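PDB 6HP2: putative polyketide synthase from Brevibacillus brevis, which carries, in the part crystallised here, an O-methyltransferase domain that binds S-adenosyl-L-homocysteine, within a multienzyme probably involved in making the polyketide bacillaene. Local coordinates for residues 163-174 with 189-200. Numbering follows the deposited sequence.
Sequences LYDMIVGIEVSF and SLNEEGTVLLID. With SAH (S-adenosyl-L-homocysteine), chain B.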
# COMPACT_ATOMS: atom_id res chain seq x y z
N LEU A 163 -9.96 -17.84 3.92
CA LEU A 163 -10.61 -17.17 2.81
C LEU A 163 -11.05 -15.81 3.29
O LEU A 163 -11.52 -15.68 4.43
CB LEU A 163 -11.81 -17.96 2.30
CG LEU A 163 -11.56 -19.12 1.32
CD1 LEU A 163 -11.18 -18.58 -0.05
CD2 LEU A 163 -10.48 -20.04 1.83
N TYR A 164 -10.84 -14.80 2.46
CA TYR A 164 -10.98 -13.40 2.87
C TYR A 164 -11.95 -12.62 2.00
O TYR A 164 -12.00 -12.79 0.79
CB TYR A 164 -9.63 -12.67 2.89
CG TYR A 164 -8.63 -13.40 3.76
CD1 TYR A 164 -8.62 -13.21 5.13
CD2 TYR A 164 -7.74 -14.35 3.21
CE1 TYR A 164 -7.71 -13.91 5.94
CE2 TYR A 164 -6.80 -15.04 4.05
CZ TYR A 164 -6.82 -14.82 5.38
OH TYR A 164 -5.93 -15.54 6.18
N ASP A 165 -12.69 -11.70 2.62
CA ASP A 165 -13.51 -10.77 1.89
C ASP A 165 -12.70 -9.59 1.38
O ASP A 165 -13.09 -8.94 0.40
CB ASP A 165 -14.63 -10.29 2.81
CG ASP A 165 -15.37 -11.44 3.43
OD1 ASP A 165 -15.88 -12.28 2.63
OD2 ASP A 165 -15.37 -11.55 4.70
N MET A 166 -11.60 -9.26 2.04
CA MET A 166 -10.76 -8.16 1.61
C MET A 166 -9.31 -8.55 1.81
O MET A 166 -8.96 -9.08 2.87
CB MET A 166 -11.12 -6.92 2.43
CG MET A 166 -10.34 -5.67 2.02
SD MET A 166 -10.74 -4.30 3.15
CE MET A 166 -12.45 -4.06 2.76
N ILE A 167 -8.48 -8.30 0.78
CA ILE A 167 -7.07 -8.58 0.84
C ILE A 167 -6.33 -7.28 0.52
O ILE A 167 -6.63 -6.61 -0.49
CB ILE A 167 -6.67 -9.72 -0.12
CG1 ILE A 167 -7.35 -10.98 0.27
CG2 ILE A 167 -5.13 -9.88 -0.16
CD1 ILE A 167 -7.04 -12.25 -0.54
N VAL A 168 -5.37 -6.91 1.37
CA VAL A 168 -4.80 -5.58 1.36
C VAL A 168 -3.29 -5.74 1.18
O VAL A 168 -2.65 -6.51 1.92
CB VAL A 168 -5.14 -4.83 2.66
CG1 VAL A 168 -4.41 -3.49 2.68
CG2 VAL A 168 -6.59 -4.64 2.77
N GLY A 169 -2.74 -5.03 0.18
CA GLY A 169 -1.28 -4.94 0.05
C GLY A 169 -0.81 -3.53 -0.19
O GLY A 169 -0.81 -3.05 -1.35
N ILE A 170 -0.43 -2.82 0.87
CA ILE A 170 -0.00 -1.44 0.71
C ILE A 170 1.52 -1.38 0.57
O ILE A 170 2.23 -1.72 1.51
CB ILE A 170 -0.44 -0.60 1.92
CG1 ILE A 170 -1.97 -0.55 2.00
CG2 ILE A 170 0.13 0.81 1.82
CD1 ILE A 170 -2.50 0.05 3.28
N GLU A 171 2.02 -0.98 -0.61
CA GLU A 171 3.46 -0.89 -0.90
C GLU A 171 4.18 -2.20 -0.62
O GLU A 171 5.27 -2.21 -0.05
CB GLU A 171 4.15 0.26 -0.14
CG GLU A 171 3.72 1.65 -0.57
CD GLU A 171 4.67 2.72 -0.07
OE1 GLU A 171 5.79 2.37 0.35
OE2 GLU A 171 4.30 3.91 -0.10
N VAL A 172 3.58 -3.32 -1.02
CA VAL A 172 4.19 -4.61 -0.74
C VAL A 172 4.60 -5.51 -1.90
O VAL A 172 5.60 -6.22 -1.78
CB VAL A 172 3.23 -5.46 0.12
CG1 VAL A 172 3.75 -6.89 0.24
CG2 VAL A 172 3.04 -4.84 1.50
N SER A 173 3.89 -5.49 -3.03
CA SER A 173 4.24 -6.46 -4.06
C SER A 173 5.52 -6.12 -4.82
O SER A 173 6.15 -7.05 -5.36
CB SER A 173 3.09 -6.69 -5.06
OG SER A 173 3.13 -5.76 -6.04
N PHE A 174 5.93 -4.84 -4.86
CA PHE A 174 7.17 -4.52 -5.56
C PHE A 174 8.39 -5.01 -4.80
O PHE A 174 9.48 -5.04 -5.38
CB PHE A 174 7.31 -3.01 -5.87
CG PHE A 174 7.41 -2.11 -4.70
CD1 PHE A 174 8.62 -1.86 -4.12
CD2 PHE A 174 6.30 -1.45 -4.20
CE1 PHE A 174 8.75 -1.00 -3.03
CE2 PHE A 174 6.44 -0.57 -3.13
CZ PHE A 174 7.66 -0.37 -2.54
N SER A 189 -7.31 -17.25 -2.16
CA SER A 189 -7.84 -16.95 -0.85
C SER A 189 -8.87 -15.82 -0.85
O SER A 189 -9.20 -15.29 0.24
CB SER A 189 -6.70 -16.56 0.12
OG SER A 189 -5.86 -17.65 0.32
N LEU A 190 -9.37 -15.42 -2.00
CA LEU A 190 -10.31 -14.32 -2.11
C LEU A 190 -11.71 -14.87 -2.35
O LEU A 190 -11.95 -15.62 -3.32
CB LEU A 190 -9.91 -13.36 -3.22
CG LEU A 190 -10.71 -12.04 -3.31
CD1 LEU A 190 -10.45 -11.17 -2.19
CD2 LEU A 190 -10.40 -11.37 -4.65
N ASN A 191 -12.65 -14.49 -1.49
CA ASN A 191 -14.03 -14.91 -1.69
C ASN A 191 -14.55 -14.30 -3.00
O ASN A 191 -14.14 -13.21 -3.41
CB ASN A 191 -14.89 -14.48 -0.52
CG ASN A 191 -14.69 -15.37 0.71
OD1 ASN A 191 -14.39 -16.56 0.60
ND2 ASN A 191 -14.88 -14.80 1.89
N GLU A 192 -15.52 -14.98 -3.62
CA GLU A 192 -15.99 -14.58 -4.95
C GLU A 192 -16.32 -13.10 -5.04
O GLU A 192 -16.03 -12.46 -6.06
CB GLU A 192 -17.23 -15.40 -5.34
CG GLU A 192 -16.94 -16.77 -5.89
CD GLU A 192 -16.17 -17.64 -4.92
OE1 GLU A 192 -16.13 -17.30 -3.71
OE2 GLU A 192 -15.59 -18.66 -5.35
N GLU A 193 -17.02 -12.55 -4.03
CA GLU A 193 -17.39 -11.13 -4.02
C GLU A 193 -16.35 -10.24 -3.30
O GLU A 193 -16.62 -9.08 -2.98
CB GLU A 193 -18.76 -10.95 -3.37
CG GLU A 193 -19.88 -11.71 -4.07
CD GLU A 193 -20.18 -11.17 -5.46
OE1 GLU A 193 -19.62 -10.12 -5.84
OE2 GLU A 193 -20.99 -11.80 -6.17
N GLY A 194 -15.21 -10.75 -3.05
CA GLY A 194 -14.19 -10.00 -2.34
C GLY A 194 -13.47 -8.90 -3.15
O GLY A 194 -13.58 -8.77 -4.37
N THR A 195 -12.68 -8.08 -2.43
CA THR A 195 -11.88 -7.02 -3.00
C THR A 195 -10.43 -7.18 -2.63
O THR A 195 -10.11 -7.60 -1.50
CB THR A 195 -12.42 -5.65 -2.49
OG1 THR A 195 -13.81 -5.55 -2.80
CG2 THR A 195 -11.74 -4.52 -3.18
N VAL A 196 -9.58 -6.89 -3.59
CA VAL A 196 -8.16 -6.71 -3.36
C VAL A 196 -7.85 -5.21 -3.44
O VAL A 196 -8.13 -4.57 -4.45
CB VAL A 196 -7.31 -7.52 -4.33
CG1 VAL A 196 -5.80 -7.39 -3.89
CG2 VAL A 196 -7.79 -8.91 -4.37
N LEU A 197 -7.19 -4.68 -2.41
CA LEU A 197 -6.76 -3.29 -2.37
C LEU A 197 -5.23 -3.23 -2.30
O LEU A 197 -4.60 -3.73 -1.35
CB LEU A 197 -7.40 -2.58 -1.19
CG LEU A 197 -8.90 -2.53 -1.14
CD1 LEU A 197 -9.42 -2.01 0.22
CD2 LEU A 197 -9.43 -1.66 -2.26
N LEU A 198 -4.65 -2.61 -3.30
CA LEU A 198 -3.22 -2.42 -3.36
C LEU A 198 -2.84 -0.95 -3.47
O LEU A 198 -3.56 -0.14 -4.06
CB LEU A 198 -2.64 -3.12 -4.57
CG LEU A 198 -2.98 -4.54 -4.78
CD1 LEU A 198 -2.35 -4.95 -6.16
CD2 LEU A 198 -2.45 -5.42 -3.73
N ILE A 199 -1.67 -0.65 -2.92
CA ILE A 199 -0.93 0.56 -3.21
C ILE A 199 0.39 0.06 -3.75
O ILE A 199 1.13 -0.60 -3.02
CB ILE A 199 -0.73 1.49 -2.01
CG1 ILE A 199 -2.09 1.97 -1.45
CG2 ILE A 199 0.14 2.69 -2.39
CD1 ILE A 199 -2.00 3.05 -0.44
N ASP A 200 0.72 0.42 -5.00
CA ASP A 200 1.83 -0.23 -5.67
C ASP A 200 2.30 0.61 -6.85
O ASP A 200 1.68 1.61 -7.24
CB ASP A 200 1.46 -1.63 -6.12
CG ASP A 200 2.51 -2.66 -5.80
OD1 ASP A 200 3.69 -2.36 -5.98
OD2 ASP A 200 2.12 -3.80 -5.41
N SAH B . 1.74 -2.29 4.55
CA SAH B . 2.56 -1.77 5.64
CB SAH B . 4.04 -2.05 5.43
CG SAH B . 4.59 -1.71 4.06
SD SAH B . 6.40 -1.90 4.02
C SAH B . 2.29 -0.29 5.75
O SAH B . 2.83 0.38 6.62
OXT SAH B . 1.50 0.23 4.97
C5' SAH B . 6.46 -3.46 3.11
C4' SAH B . 5.96 -4.64 3.94
O4' SAH B . 5.90 -5.80 3.09
C3' SAH B . 6.98 -5.03 5.06
O3' SAH B . 6.17 -5.31 6.21
C2' SAH B . 7.68 -6.30 4.57
O2' SAH B . 8.10 -7.17 5.57
C1' SAH B . 6.55 -6.91 3.71
N9 SAH B . 6.97 -7.88 2.70
C8 SAH B . 7.86 -7.72 1.68
N7 SAH B . 7.96 -8.90 1.06
C5 SAH B . 7.10 -9.78 1.63
C6 SAH B . 6.79 -11.11 1.41
N6 SAH B . 7.30 -11.84 0.42
N1 SAH B . 5.84 -11.71 2.18
C2 SAH B . 5.27 -11.04 3.25
N3 SAH B . 5.61 -9.73 3.48
C4 SAH B . 6.53 -9.14 2.72
O HOH W 1 -14.53 -15.94 4.60
O HOH W 2 1.26 -4.23 -2.87
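Strands 166-170 and 194-200 are parallel neighbours in the Rossmann-like sheet of the methyltransferase, joined by a right-handed beta-alpha-beta crossover through helix 179-188. Ile167 N donates to Thr195 O, and Ile167 O accepts from Leu197 N at 2.8 Å. Gly169 N bonds Leu197 O at 2.7 Å, and Gly169 O accepts from Ile199 N. With CG beside its own backbone N (chi1 -51°), Leu198 carries CD2 over Gly169, 3.7 Å from Gly169 O. Ile170 CG2 lies beside Ile199 CD1, both side chains pointing the same way. On the other face, Ile167 CD1 meets Leu190 CD1, from the short strand 190-191, at 3.9 Å. Just before the two longer strands, where Asn191 opens a type I turn to Gly194, Asn191 ND2 donates to Asp165 OD1 at 2.8 Å. The bond lies in the amide plane but reaches the carboxylate from above, 49° out of its plane. Asp165 OD2 is held by the backbone N atoms of Gln97 and Lys98. A water bonds Gly169 O and Ser173 N. Ile170 O accepts a hydrogen bond from the amino N of S-adenosyl-L-homocysteine at 3.1 Å. Glu171 N donates to Ile199 O, so bonds on both neighbouring residues probably hold this carbonyl in place.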